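Local coordinates for protein GCN5-related N-acetyltransferase (Anabaena variabilis, PDB 2OZG) that probably transfers an acetyl group from acetyl-coenzyme A to an amino group, possibly on an aminoglycoside, as a coenzyme A-binding member of the GNAT family, at residues L154-V159 with Y202-G207; Q213-F218 with D233-S238. All coordinates share one frame; numbering follows the deposited sequence.

Interaction 1 of 2, residues L154-V159 with Y202-G207; sequences LPLEPV and YSYLIG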
# COMPACT_ATOMS: atom_id res chain seq x y z
N LEU A 154 -35.16 -10.90 18.30
CA LEU A 154 -35.83 -9.63 18.63
C LEU A 154 -35.80 -8.72 17.42
O LEU A 154 -34.86 -8.78 16.62
CB LEU A 154 -35.10 -8.92 19.78
CG LEU A 154 -34.94 -9.74 21.05
CD1 LEU A 154 -34.21 -8.96 22.08
CD2 LEU A 154 -36.28 -10.20 21.58
N PRO A 155 -36.87 -7.93 17.25
CA PRO A 155 -36.89 -6.99 16.18
C PRO A 155 -36.09 -5.75 16.48
O PRO A 155 -35.85 -5.43 17.64
CB PRO A 155 -38.36 -6.58 16.07
CG PRO A 155 -38.93 -6.83 17.33
CD PRO A 155 -38.17 -7.98 17.93
N LEU A 156 -35.75 -5.04 15.43
CA LEU A 156 -35.10 -3.76 15.52
C LEU A 156 -36.05 -2.73 14.96
O LEU A 156 -36.80 -3.02 14.04
CB LEU A 156 -33.77 -3.73 14.77
CG LEU A 156 -32.67 -4.30 15.65
CD1 LEU A 156 -32.54 -5.75 15.38
CD2 LEU A 156 -31.40 -3.57 15.42
N GLU A 157 -35.98 -1.54 15.53
CA GLU A 157 -36.86 -0.43 15.21
C GLU A 157 -36.07 0.87 15.16
O GLU A 157 -35.40 1.17 16.11
CB GLU A 157 -37.88 -0.32 16.32
CG GLU A 157 -38.96 0.69 16.03
CD GLU A 157 -39.86 0.98 17.23
OE1 GLU A 157 -39.72 0.29 18.28
OE2 GLU A 157 -40.68 1.90 17.12
N PRO A 158 -36.16 1.64 14.05
CA PRO A 158 -35.48 2.91 14.05
C PRO A 158 -36.22 3.90 14.93
O PRO A 158 -37.42 3.93 14.91
CB PRO A 158 -35.57 3.34 12.59
CG PRO A 158 -36.90 2.70 12.11
CD PRO A 158 -36.84 1.37 12.76
N VAL A 159 -35.49 4.64 15.74
CA VAL A 159 -36.04 5.59 16.67
C VAL A 159 -35.16 6.82 16.64
O VAL A 159 -34.03 6.79 16.17
CB VAL A 159 -36.08 5.03 18.09
CG1 VAL A 159 -37.01 3.79 18.13
CG2 VAL A 159 -34.67 4.66 18.57
N TYR A 202 -27.91 6.89 12.37
CA TYR A 202 -28.92 5.84 12.47
C TYR A 202 -28.92 5.35 13.93
O TYR A 202 -27.85 5.17 14.57
CB TYR A 202 -28.58 4.71 11.48
CG TYR A 202 -28.59 5.17 10.06
CD1 TYR A 202 -29.81 5.30 9.37
CD2 TYR A 202 -27.43 5.53 9.41
CE1 TYR A 202 -29.85 5.76 8.09
CE2 TYR A 202 -27.47 6.01 8.09
CZ TYR A 202 -28.66 6.09 7.44
OH TYR A 202 -28.71 6.55 6.15
N SER A 203 -30.10 5.15 14.45
CA SER A 203 -30.34 4.70 15.83
C SER A 203 -31.50 3.70 15.82
O SER A 203 -32.57 3.98 15.26
CB SER A 203 -30.79 5.88 16.66
OG SER A 203 -29.78 6.81 16.79
N TYR A 204 -31.30 2.53 16.42
CA TYR A 204 -32.31 1.50 16.47
C TYR A 204 -32.36 0.99 17.89
O TYR A 204 -31.32 0.91 18.54
CB TYR A 204 -31.86 0.32 15.57
CG TYR A 204 -32.04 0.59 14.09
CD1 TYR A 204 -31.15 1.40 13.40
CD2 TYR A 204 -33.07 -0.01 13.38
CE1 TYR A 204 -31.31 1.64 12.09
CE2 TYR A 204 -33.26 0.24 12.03
CZ TYR A 204 -32.39 1.08 11.40
OH TYR A 204 -32.55 1.28 10.06
N LEU A 205 -33.54 0.61 18.32
CA LEU A 205 -33.76 -0.11 19.57
C LEU A 205 -33.85 -1.57 19.17
O LEU A 205 -34.38 -1.89 18.09
CB LEU A 205 -35.07 0.25 20.26
CG LEU A 205 -35.21 1.69 20.76
CD1 LEU A 205 -36.62 1.93 21.41
CD2 LEU A 205 -34.06 2.15 21.71
N ILE A 206 -33.31 -2.43 20.04
CA ILE A 206 -33.39 -3.87 19.89
C ILE A 206 -34.37 -4.36 20.93
O ILE A 206 -34.20 -4.11 22.12
CB ILE A 206 -32.03 -4.56 20.20
CG1 ILE A 206 -30.97 -4.04 19.26
CG2 ILE A 206 -32.15 -6.07 20.00
CD1 ILE A 206 -29.56 -4.39 19.62
N GLY A 207 -35.41 -5.04 20.48
CA GLY A 207 -36.39 -5.64 21.36
C GLY A 207 -37.78 -5.59 20.84
O GLY A 207 -38.06 -4.90 19.82
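Pro158 lies across one face of the Tyr204 ring, its CB 4.2 Å from the ring centroid and 22° off the normal, a CH-pi contact. Its CA sits over the same ring, out toward the rim. Leu156 meets Tyr204 from another direction, the two side chains crossing at about a right angle with Leu156 CD2 3.9 Å from Tyr204 CB. The same methyl packs on CG1 of Ile206, which runs alongside Leu156. On the opposite face of the ribbon, Val159 straddles Leu205: CG2 comes to 3.7 Å from Leu205 CG, and CG1 touches the same carbon and CD1. A chi1 of -62° sets Val159 CG1 anti to the carbonyl carbon and leaves CG2 between that carbon and the backbone N, with both methyls against Leu205.

These side chains are held in place by an antiparallel ladder. Glu157 and Leu205 form its hydrogen-bonded pair, with Glu157 N to Leu205 O at 3.0 Å and Leu205 N to Glu157 O at 2.9 Å. Val159 N donates to Ser203 O, and at the other end Gly207 N reaches Pro155 O in a nearly straight bond of 2.9 Å. Pro158, which has no N-H to offer, occupies a non-hydrogen-bonded site opposite Tyr204. Strand 156-158 thus extends the second GNAT-family region's sheet beyond strand 202-206.

The hydroxyl of Tyr204 bonds to Gln29 and Glu90 of the second subunit, so this face also belongs to a subunit interface. Helix 239-250 packs against Leu156 and Ile206, helix 165-177 covers Val159 and Leu205, and strand 211-222 flanks strand 202-206 on the side away from 156-158.

Interaction 2 of 2, residues Q213-F218 with D233-S238; sequences QGYIIF and DWVTLS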
# COMPACT_ATOMS: atom_id res chain seq x y z
N GLN A 213 -34.35 -4.19 24.82
CA GLN A 213 -33.27 -4.95 25.40
C GLN A 213 -31.88 -4.47 24.97
O GLN A 213 -30.88 -4.98 25.42
CB GLN A 213 -33.47 -6.41 25.09
CG GLN A 213 -34.75 -6.97 25.72
CD GLN A 213 -34.83 -8.47 25.67
OE1 GLN A 213 -33.89 -9.17 26.06
NE2 GLN A 213 -35.98 -8.99 25.19
N GLY A 214 -31.83 -3.47 24.12
CA GLY A 214 -30.57 -2.95 23.68
C GLY A 214 -30.79 -1.96 22.57
O GLY A 214 -31.93 -1.67 22.21
N TYR A 215 -29.68 -1.45 22.03
CA TYR A 215 -29.77 -0.48 20.97
C TYR A 215 -28.46 -0.41 20.17
O TYR A 215 -27.42 -1.00 20.58
CB TYR A 215 -30.22 0.89 21.54
CG TYR A 215 -29.19 1.63 22.41
CD1 TYR A 215 -28.09 2.23 21.84
CD2 TYR A 215 -29.38 1.81 23.78
CE1 TYR A 215 -27.12 2.91 22.64
CE2 TYR A 215 -28.47 2.52 24.54
CZ TYR A 215 -27.34 3.06 23.98
OH TYR A 215 -26.48 3.80 24.79
N ILE A 216 -28.55 0.20 18.99
CA ILE A 216 -27.35 0.43 18.15
C ILE A 216 -27.46 1.82 17.54
O ILE A 216 -28.53 2.19 17.00
CB ILE A 216 -27.21 -0.59 16.99
CG1 ILE A 216 -27.50 -2.01 17.46
CG2 ILE A 216 -25.84 -0.48 16.35
CD1 ILE A 216 -27.43 -3.09 16.35
N ILE A 217 -26.35 2.56 17.62
CA ILE A 217 -26.22 3.89 17.03
C ILE A 217 -25.01 3.85 16.10
O ILE A 217 -23.92 3.47 16.53
CB ILE A 217 -25.97 4.97 18.07
CG1 ILE A 217 -27.08 4.97 19.10
CG2 ILE A 217 -25.88 6.33 17.34
CD1 ILE A 217 -26.81 5.85 20.30
N PHE A 218 -25.22 4.27 14.84
CA PHE A 218 -24.20 4.16 13.85
C PHE A 218 -24.28 5.14 12.72
O PHE A 218 -25.29 5.85 12.52
CB PHE A 218 -24.16 2.70 13.38
CG PHE A 218 -25.35 2.29 12.51
CD1 PHE A 218 -25.32 2.51 11.13
CD2 PHE A 218 -26.48 1.69 13.05
CE1 PHE A 218 -26.40 2.19 10.32
CE2 PHE A 218 -27.54 1.30 12.22
CZ PHE A 218 -27.47 1.55 10.85
N ASP A 233 -22.13 3.58 19.42
CA ASP A 233 -22.58 3.21 20.75
C ASP A 233 -23.53 2.04 20.55
O ASP A 233 -24.19 1.94 19.53
CB ASP A 233 -23.29 4.39 21.43
CG ASP A 233 -23.54 4.18 22.90
OD1 ASP A 233 -22.84 3.33 23.52
OD2 ASP A 233 -24.42 4.92 23.44
N TRP A 234 -23.55 1.13 21.50
CA TRP A 234 -24.45 0.01 21.44
C TRP A 234 -24.69 -0.45 22.87
O TRP A 234 -23.83 -0.22 23.74
CB TRP A 234 -23.89 -1.15 20.58
CG TRP A 234 -22.49 -1.63 21.08
CD1 TRP A 234 -21.30 -1.16 20.65
CD2 TRP A 234 -22.19 -2.62 22.07
NE1 TRP A 234 -20.30 -1.79 21.29
CE2 TRP A 234 -20.82 -2.66 22.20
CE3 TRP A 234 -22.96 -3.41 22.91
CZ2 TRP A 234 -20.19 -3.50 23.10
CZ3 TRP A 234 -22.37 -4.21 23.80
CH2 TRP A 234 -20.98 -4.25 23.92
N VAL A 235 -25.84 -1.11 23.06
CA VAL A 235 -26.19 -1.76 24.29
C VAL A 235 -26.85 -3.12 23.99
O VAL A 235 -27.68 -3.24 23.10
CB VAL A 235 -27.10 -0.87 25.20
CG1 VAL A 235 -27.82 -1.70 26.27
CG2 VAL A 235 -26.30 0.26 25.83
N THR A 236 -26.41 -4.16 24.73
CA THR A 236 -27.00 -5.52 24.64
C THR A 236 -27.12 -6.04 26.06
O THR A 236 -26.10 -6.31 26.75
CB THR A 236 -26.19 -6.49 23.73
OG1 THR A 236 -24.86 -6.60 24.20
CG2 THR A 236 -26.12 -5.94 22.31
N LEU A 237 -28.36 -6.12 26.55
CA LEU A 237 -28.58 -6.53 27.95
C LEU A 237 -28.79 -8.03 28.13
O LEU A 237 -28.66 -8.54 29.24
CB LEU A 237 -29.73 -5.78 28.60
CG LEU A 237 -29.61 -4.27 28.64
CD1 LEU A 237 -30.86 -3.67 29.29
CD2 LEU A 237 -28.36 -3.84 29.39
N SER A 238 -29.03 -8.74 27.03
CA SER A 238 -29.37 -10.14 27.07
C SER A 238 -28.85 -10.81 25.81
O SER A 238 -28.54 -10.14 24.84
CB SER A 238 -30.89 -10.28 27.12
OG SER A 238 -31.45 -9.84 25.89
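Residues Gln213 to Ile217 run antiparallel to Asp233 to Leu237, the strand axes 164° apart, with Tyr215-Val235 and Ile217-Asp233 as hydrogen-bonded pairs. Tyr215 and Val235 exchange two bonds, each 2.9 Å from N to O. Ile217 N holds Asp233 O equally closely, but the return bond from Asp233 N to Ile217 O is weak.

Tyr215 carries most of the side-chain contact. Its CG sits between the backbone N and the carbonyl carbon (chi1 70°), which swings the ring over toward the neighbouring strand. Val235 lies beneath one face of that ring, with CB 4.0 Å from the centroid in a CH-pi contact, while CG2 presses on CE2 at 3.4 Å. At the ring edge the phenol OH donates to Asp233 OD2 over 2.7 Å. It reaches that oxygen from above the carboxylate plane, ring and carboxylate being turned 78° apart. OD2 also forms a salt bridge with Arg184, so two donors grip it in a buried setting, probably favouring the charged carboxylate. CD1 of Ile217 packs beside Asp233 CB.

Gly214, without a side chain, lets its CA approach Val235 O to 3.0 Å. Together with Gln213 it faces Ile206 as a classic beta bulge. At this end Gln213 O accepts from Leu237 N, and the extended side chain of Gln213 accepts through OE1 from the OG of Ser238, the N-cap residue of helix 239-250, at a distance short enough to be read with caution.

The pairing is the open end, away from the turn, of the hairpin of strands 211-222 and 227-236. Helix 165-177 covers the Tyr215 and Val235 face, where Phe167 meets the Tyr215 ring edge-to-face. Helix 239-250 packs on Ile216 and Thr236, and Trp234 reaches strand 258-263, bonding Lys262 O through NE1.

From the N terminus, the chain passes through 154-159, then helices 165-177 and 186-192, before 202-207 returns to close interaction 1. A turn later, 213-218 begins interaction 2, which closes over a much shorter hairpin at 233-238. The two loops follow in series and neither encloses nor crosses the other. Strands 202-206 and 211-222 are neighbours, joined where Ile206 bonds through its N to Gly214 O and through its O to Gln213 N, at the bulge. The strand order is therefore 156-158, 202-206, 211-222, 227-236. Helices 165-177 and 239-250 each touch both contacts, tying this part of the fold together.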